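Local structure of nisin leader peptide-processing serine protease NisP (4MZD) at residues T219-Y222 against Q223-L226; N261-K264 against R265-I269. The protein is a subtilisin-like serine protease, represented here by its protease part, that probably cleaves the leader peptide from the lantibiotic nisin. All blocks are in the same frame, centred on the assembly; numbering follows the deposited sequence.

Overall arrangement
Following the chain from the N terminus, interaction 1 comes first, where the loop after strand 214-215 runs through residues 219-222 into helix 222-238. Interaction 2 opens only after interaction 1 has closed: residues 261-264 lie on helix 256-264, and residues 265-269 lead away from it toward strand 275-278. The two therefore stand in series, neither nested nor crossed, and each closes a tight local turn, one at the start of a helix and one near the end of another. Their centres lie about 16 Å apart, yet they meet through a long, weak ion pair between Asp221 and Arg267, both of which also bond to Tyr215. Side chains of both touch strand 200-210 of the main sheet.

Interaction 1 of 2, residues T219-Y222 against Q223-L226; sequences TNDY and QEYL
Gln223 meets the residues before it through water 1, which accepts from its backbone N at 2.9 Å and donates to Asn220 O. The same asparagine also reaches forward with its side chain: Asn220 OD1 accepts from Tyr222 N at 3.0 Å, an Asx turn that holds the chain as it bends into the helix. Glu224, extended beyond CG, brings OE2 near the Asp221 carboxylate, and water 2 bridges the two acids, donating to Asp221 OD1 and to Glu224 OE2, each at 2.7 Å. The carboxylates would otherwise probably repel each other; the water between them, the salt bridge from Arg482 to Asp221 and the hydrogen bonds of Glu224 to Ser183 and Gln207 presumably ease this. This is the N-terminal end of helix 222-238, with Asp221 at the N-cap position. Its carboxylate makes no capping bond, turning instead to Tyr215 and the backbone N of Met210, where strand 200-210 ends. Tyr225 N bonds to Asp221 O at 3.3 Å, closing the first helical turn. With CG of Tyr225 anti to its own N (chi1 177°), the ring lies beside that of Tyr222. The ring planes are only 22° apart, but they are slid past each other so that overlap is slight, and the touch is made by Tyr222 CE1 and Tyr225 CD2 at 3.5 Å. Beyond this, Tyr225 meets Phe282 ring to ring and rests on Leu209. Leu226 adds the next helical bond, from its N to Tyr222 O at 2.8 Å, while its side chain sits over a face of the Tyr222 ring. There CG makes a CH-pi contact 3.9 Å from the ring centroid, CD1 reaches CE2 of the ring, and CD2 lies against the CZ and OH end.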
loop_
_atom_site.group_PDB
_atom_site.type_symbol
_atom_site.label_atom_id
_atom_site.label_comp_id
_atom_site.label_asym_id
_atom_site.label_seq_id
_atom_site.Cartn_x
_atom_site.Cartn_y
_atom_site.Cartn_z
ATOM N N THR A 219 -16.423 10.951 -22.678
ATOM C CA THR A 219 -15.232 11.367 -21.947
ATOM C C THR A 219 -14.397 10.167 -21.514
ATOM O O THR A 219 -14.767 9.019 -21.740
ATOM C CB THR A 219 -15.602 12.168 -20.685
ATOM O OG1 THR A 219 -16.173 11.284 -19.712
ATOM C CG2 THR A 219 -16.590 13.285 -21.022
ATOM N N ASN A 220 -13.260 10.440 -20.884
ATOM C CA ASN A 220 -12.482 9.376 -20.260
ATOM C C ASN A 220 -11.897 9.876 -18.941
ATOM O O ASN A 220 -12.316 10.917 -18.443
ATOM C CB ASN A 220 -11.420 8.812 -21.217
ATOM C CG ASN A 220 -10.419 9.855 -21.666
ATOM O OD1 ASN A 220 -9.965 10.674 -20.871
ATOM N ND2 ASN A 220 -10.065 9.828 -22.951
ATOM N N ASP A 221 -10.948 9.137 -18.369
ATOM C CA ASP A 221 -10.455 9.436 -17.024
ATOM C C ASP A 221 -9.114 10.165 -17.013
ATOM O O ASP A 221 -8.436 10.199 -15.986
ATOM C CB ASP A 221 -10.323 8.142 -16.220
ATOM C CG ASP A 221 -11.604 7.346 -16.187
ATOM O OD1 ASP A 221 -12.685 7.950 -16.006
ATOM O OD2 ASP A 221 -11.528 6.105 -16.341
ATOM N N TYR A 222 -8.732 10.774 -18.130
ATOM C CA TYR A 222 -7.402 11.364 -18.213
ATOM C C TYR A 222 -7.183 12.507 -17.222
ATOM O O TYR A 222 -6.076 12.679 -16.719
ATOM C CB TYR A 222 -7.103 11.825 -19.641
ATOM C CG TYR A 222 -5.652 12.171 -19.916
ATOM C CD1 TYR A 222 -4.612 11.354 -19.477
ATOM C CD2 TYR A 222 -5.326 13.304 -20.646
ATOM C CE1 TYR A 222 -3.285 11.667 -19.755
ATOM C CE2 TYR A 222 -4.014 13.626 -20.924
ATOM C CZ TYR A 222 -2.998 12.813 -20.476
ATOM O OH TYR A 222 -1.697 13.158 -20.785
ATOM N N GLN A 223 -8.221 13.283 -16.921
ATOM C CA GLN A 223 -8.046 14.372 -15.963
ATOM C C GLN A 223 -7.610 13.854 -14.594
ATOM O O GLN A 223 -6.723 14.432 -13.973
ATOM C CB GLN A 223 -9.303 15.236 -15.834
ATOM C CG GLN A 223 -9.117 16.434 -14.901
ATOM C CD GLN A 223 -8.105 17.440 -15.421
ATOM O OE1 GLN A 223 -8.406 18.220 -16.319
ATOM N NE2 GLN A 223 -6.902 17.429 -14.860
ATOM N N GLU A 224 -8.232 12.777 -14.117
ATOM C CA GLU A 224 -7.812 12.202 -12.840
ATOM C C GLU A 224 -6.360 11.753 -12.908
ATOM O O GLU A 224 -5.594 11.946 -11.965
ATOM C CB GLU A 224 -8.679 11.013 -12.437
ATOM C CG GLU A 224 -10.091 11.349 -12.001
ATOM C CD GLU A 224 -10.753 10.164 -11.326
ATOM O OE1 GLU A 224 -10.447 9.902 -10.143
ATOM O OE2 GLU A 224 -11.557 9.470 -11.982
ATOM N N TYR A 225 -5.989 11.132 -14.025
ATOM C CA TYR A 225 -4.620 10.683 -14.220
ATOM C C TYR A 225 -3.663 11.867 -14.116
ATOM O O TYR A 225 -2.640 11.795 -13.432
ATOM C CB TYR A 225 -4.502 9.985 -15.574
ATOM C CG TYR A 225 -3.120 9.520 -15.965
ATOM C CD1 TYR A 225 -2.685 8.237 -15.663
ATOM C CD2 TYR A 225 -2.263 10.348 -16.680
ATOM C CE1 TYR A 225 -1.430 7.801 -16.045
ATOM C CE2 TYR A 225 -1.009 9.918 -17.056
ATOM C CZ TYR A 225 -0.599 8.646 -16.740
ATOM O OH TYR A 225 0.650 8.215 -17.120
ATOM N N LEU A 226 -4.002 12.964 -14.787
ATOM C CA LEU A 226 -3.163 14.160 -14.748
ATOM C C LEU A 226 -3.064 14.757 -13.348
ATOM O O LEU A 226 -2.034 15.315 -12.971
ATOM C CB LEU A 226 -3.686 15.212 -15.721
ATOM C CG LEU A 226 -3.515 14.869 -17.195
ATOM C CD1 LEU A 226 -4.130 15.977 -18.021
ATOM C CD2 LEU A 226 -2.046 14.670 -17.554
HETATM O O HOH W 1 -10.778 13.348 -18.309
HETATM O O HOH W 2 -12.703 10.110 -14.313
#

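Interaction 2 of 2, residues N261-K264 against R265-I269; sequences NFLK and RFRSI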
loop_
_atom_site.group_PDB
_atom_site.type_symbol
_atom_site.label_atom_id
_atom_site.label_comp_id
_atom_site.label_asym_id
_atom_site.label_seq_id
_atom_site.Cartn_x
_atom_site.Cartn_y
_atom_site.Cartn_z
ATOM N N ASN A 261 -11.969 -5.673 -20.579
ATOM C CA ASN A 261 -13.010 -6.644 -20.260
ATOM C C ASN A 261 -13.423 -6.562 -18.797
ATOM O O ASN A 261 -14.600 -6.681 -18.466
ATOM C CB ASN A 261 -12.558 -8.065 -20.596
ATOM C CG ASN A 261 -12.380 -8.281 -22.080
ATOM O OD1 ASN A 261 -12.843 -7.481 -22.894
ATOM N ND2 ASN A 261 -11.713 -9.371 -22.444
ATOM N N PHE A 262 -12.446 -6.355 -17.921
ATOM C CA PHE A 262 -12.729 -6.186 -16.504
ATOM C C PHE A 262 -13.581 -4.933 -16.294
ATOM O O PHE A 262 -14.608 -4.978 -15.624
ATOM C CB PHE A 262 -11.420 -6.130 -15.706
ATOM C CG PHE A 262 -11.606 -5.884 -14.234
ATOM C CD1 PHE A 262 -11.797 -6.940 -13.353
ATOM C CD2 PHE A 262 -11.571 -4.597 -13.727
ATOM C CE1 PHE A 262 -11.963 -6.708 -11.994
ATOM C CE2 PHE A 262 -11.734 -4.360 -12.373
ATOM C CZ PHE A 262 -11.930 -5.416 -11.509
ATOM N N LEU A 263 -13.178 -3.822 -16.905
ATOM C CA LEU A 263 -13.901 -2.565 -16.728
ATOM C C LEU A 263 -15.333 -2.623 -17.246
ATOM O O LEU A 263 -16.222 -1.960 -16.710
ATOM C CB LEU A 263 -13.170 -1.402 -17.399
ATOM C CG LEU A 263 -11.886 -0.909 -16.739
ATOM C CD1 LEU A 263 -11.463 0.405 -17.374
ATOM C CD2 LEU A 263 -12.094 -0.737 -15.243
ATOM N N LYS A 264 -15.555 -3.403 -18.298
ATOM C CA LYS A 264 -16.889 -3.509 -18.884
ATOM C C LYS A 264 -17.902 -4.116 -17.917
ATOM O O LYS A 264 -19.107 -3.960 -18.094
ATOM C CB LYS A 264 -16.838 -4.294 -20.191
ATOM C CG LYS A 264 -16.241 -3.500 -21.333
ATOM C CD LYS A 264 -16.140 -4.333 -22.595
ATOM C CE LYS A 264 -15.807 -3.472 -23.798
ATOM N NZ LYS A 264 -16.939 -2.571 -24.154
ATOM N N ARG A 265 -17.409 -4.799 -16.889
ATOM C CA ARG A 265 -18.283 -5.345 -15.860
ATOM C C ARG A 265 -18.873 -4.234 -14.993
ATOM O O ARG A 265 -19.914 -4.427 -14.355
ATOM C CB ARG A 265 -17.516 -6.322 -14.963
ATOM C CG ARG A 265 -16.925 -7.532 -15.665
ATOM C CD ARG A 265 -16.083 -8.347 -14.689
ATOM N NE ARG A 265 -16.840 -8.691 -13.487
ATOM C CZ ARG A 265 -16.290 -9.039 -12.327
ATOM N NH1 ARG A 265 -14.971 -9.090 -12.199
ATOM N NH2 ARG A 265 -17.063 -9.331 -11.289
ATOM N N PHE A 266 -18.210 -3.078 -14.975
ATOM C CA PHE A 266 -18.502 -2.036 -13.990
ATOM C C PHE A 266 -18.750 -0.654 -14.583
ATOM O O PHE A 266 -19.123 0.270 -13.855
ATOM C CB PHE A 266 -17.350 -1.925 -12.988
ATOM C CG PHE A 266 -16.956 -3.234 -12.370
ATOM C CD1 PHE A 266 -17.763 -3.836 -11.423
ATOM C CD2 PHE A 266 -15.775 -3.859 -12.731
ATOM C CE1 PHE A 266 -17.402 -5.043 -10.850
ATOM C CE2 PHE A 266 -15.409 -5.065 -12.166
ATOM C CZ PHE A 266 -16.219 -5.654 -11.223
ATOM N N ARG A 267 -18.514 -0.505 -15.884
ATOM C CA ARG A 267 -18.567 0.798 -16.535
ATOM C C ARG A 267 -19.134 0.643 -17.927
ATOM O O ARG A 267 -19.192 -0.466 -18.454
ATOM C CB ARG A 267 -17.167 1.406 -16.641
ATOM C CG ARG A 267 -16.477 1.595 -15.311
ATOM C CD ARG A 267 -15.113 2.230 -15.468
ATOM N NE ARG A 267 -14.374 2.087 -14.220
ATOM C CZ ARG A 267 -13.134 2.509 -14.009
ATOM N NH1 ARG A 267 -12.463 3.140 -14.966
ATOM N NH2 ARG A 267 -12.567 2.291 -12.825
ATOM N N SER A 268 -19.530 1.763 -18.524
ATOM C CA SER A 268 -20.102 1.768 -19.863
ATOM C C SER A 268 -19.100 2.324 -20.872
ATOM O O SER A 268 -18.975 3.537 -21.033
ATOM C CB SER A 268 -21.387 2.595 -19.886
ATOM O OG SER A 268 -22.301 2.143 -18.897
ATOM N N ILE A 269 -18.393 1.427 -21.551
ATOM C CA ILE A 269 -17.315 1.809 -22.460
ATOM C C ILE A 269 -17.781 1.833 -23.915
ATOM O O ILE A 269 -18.414 0.890 -24.387
ATOM C CB ILE A 269 -16.109 0.854 -22.308
ATOM C CG1 ILE A 269 -15.534 0.959 -20.890
ATOM C CG2 ILE A 269 -15.056 1.144 -23.367
ATOM C CD1 ILE A 269 -14.471 -0.065 -20.565
HETATM O O HOH W 3 -19.048 -1.473 -21.701
#
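Different first torsions bring Phe262 and Phe266 together: CG of Phe262 is anti to its backbone N (chi1 177°), whereas CG of Phe266 lies beside its own N (chi1 -51°). The rings meet obliquely, planes at 58°, and Phe266 CE2 stands over one face of Phe262, displaced toward the rim and 3.6 Å from Phe262 CZ. A bend at chi3 places the Arg265 guanidinium so that Phe266 CZ sits over the centre of one of its faces while NH1 reaches Phe262 CE1 at 3.8 Å, the guanidinium almost perpendicular to the Phe262 ring. Near the end of helix 256-264, Arg265 N bonds to Phe262 O at 3.1 Å and Phe266 N to Leu263 O at 2.9 Å, each bond reaching three residues back. Arg267 N adds a weak bond to that same Leu263 O. Further along, Leu263 CB meets Ile269 CD1 at 3.7 Å, and Lys264 CG touches the same methyl. Water 3 accepts from Ile269 N and makes weaker bonds to Lys264 NZ and Arg267 O. Leu263 also sets CD2 over the centre of the Arg267 guanidinium, 3.6 Å from CZ. The leucine thus packs against the flat face of a cation whose NE, NH1 and NH2 each have a hydrogen-bond partner, in the Asn480 carbonyl, Tyr215 and the Tyr208 carbonyl; a weak, long ion pair with Asp221 probably offsets part of its charge.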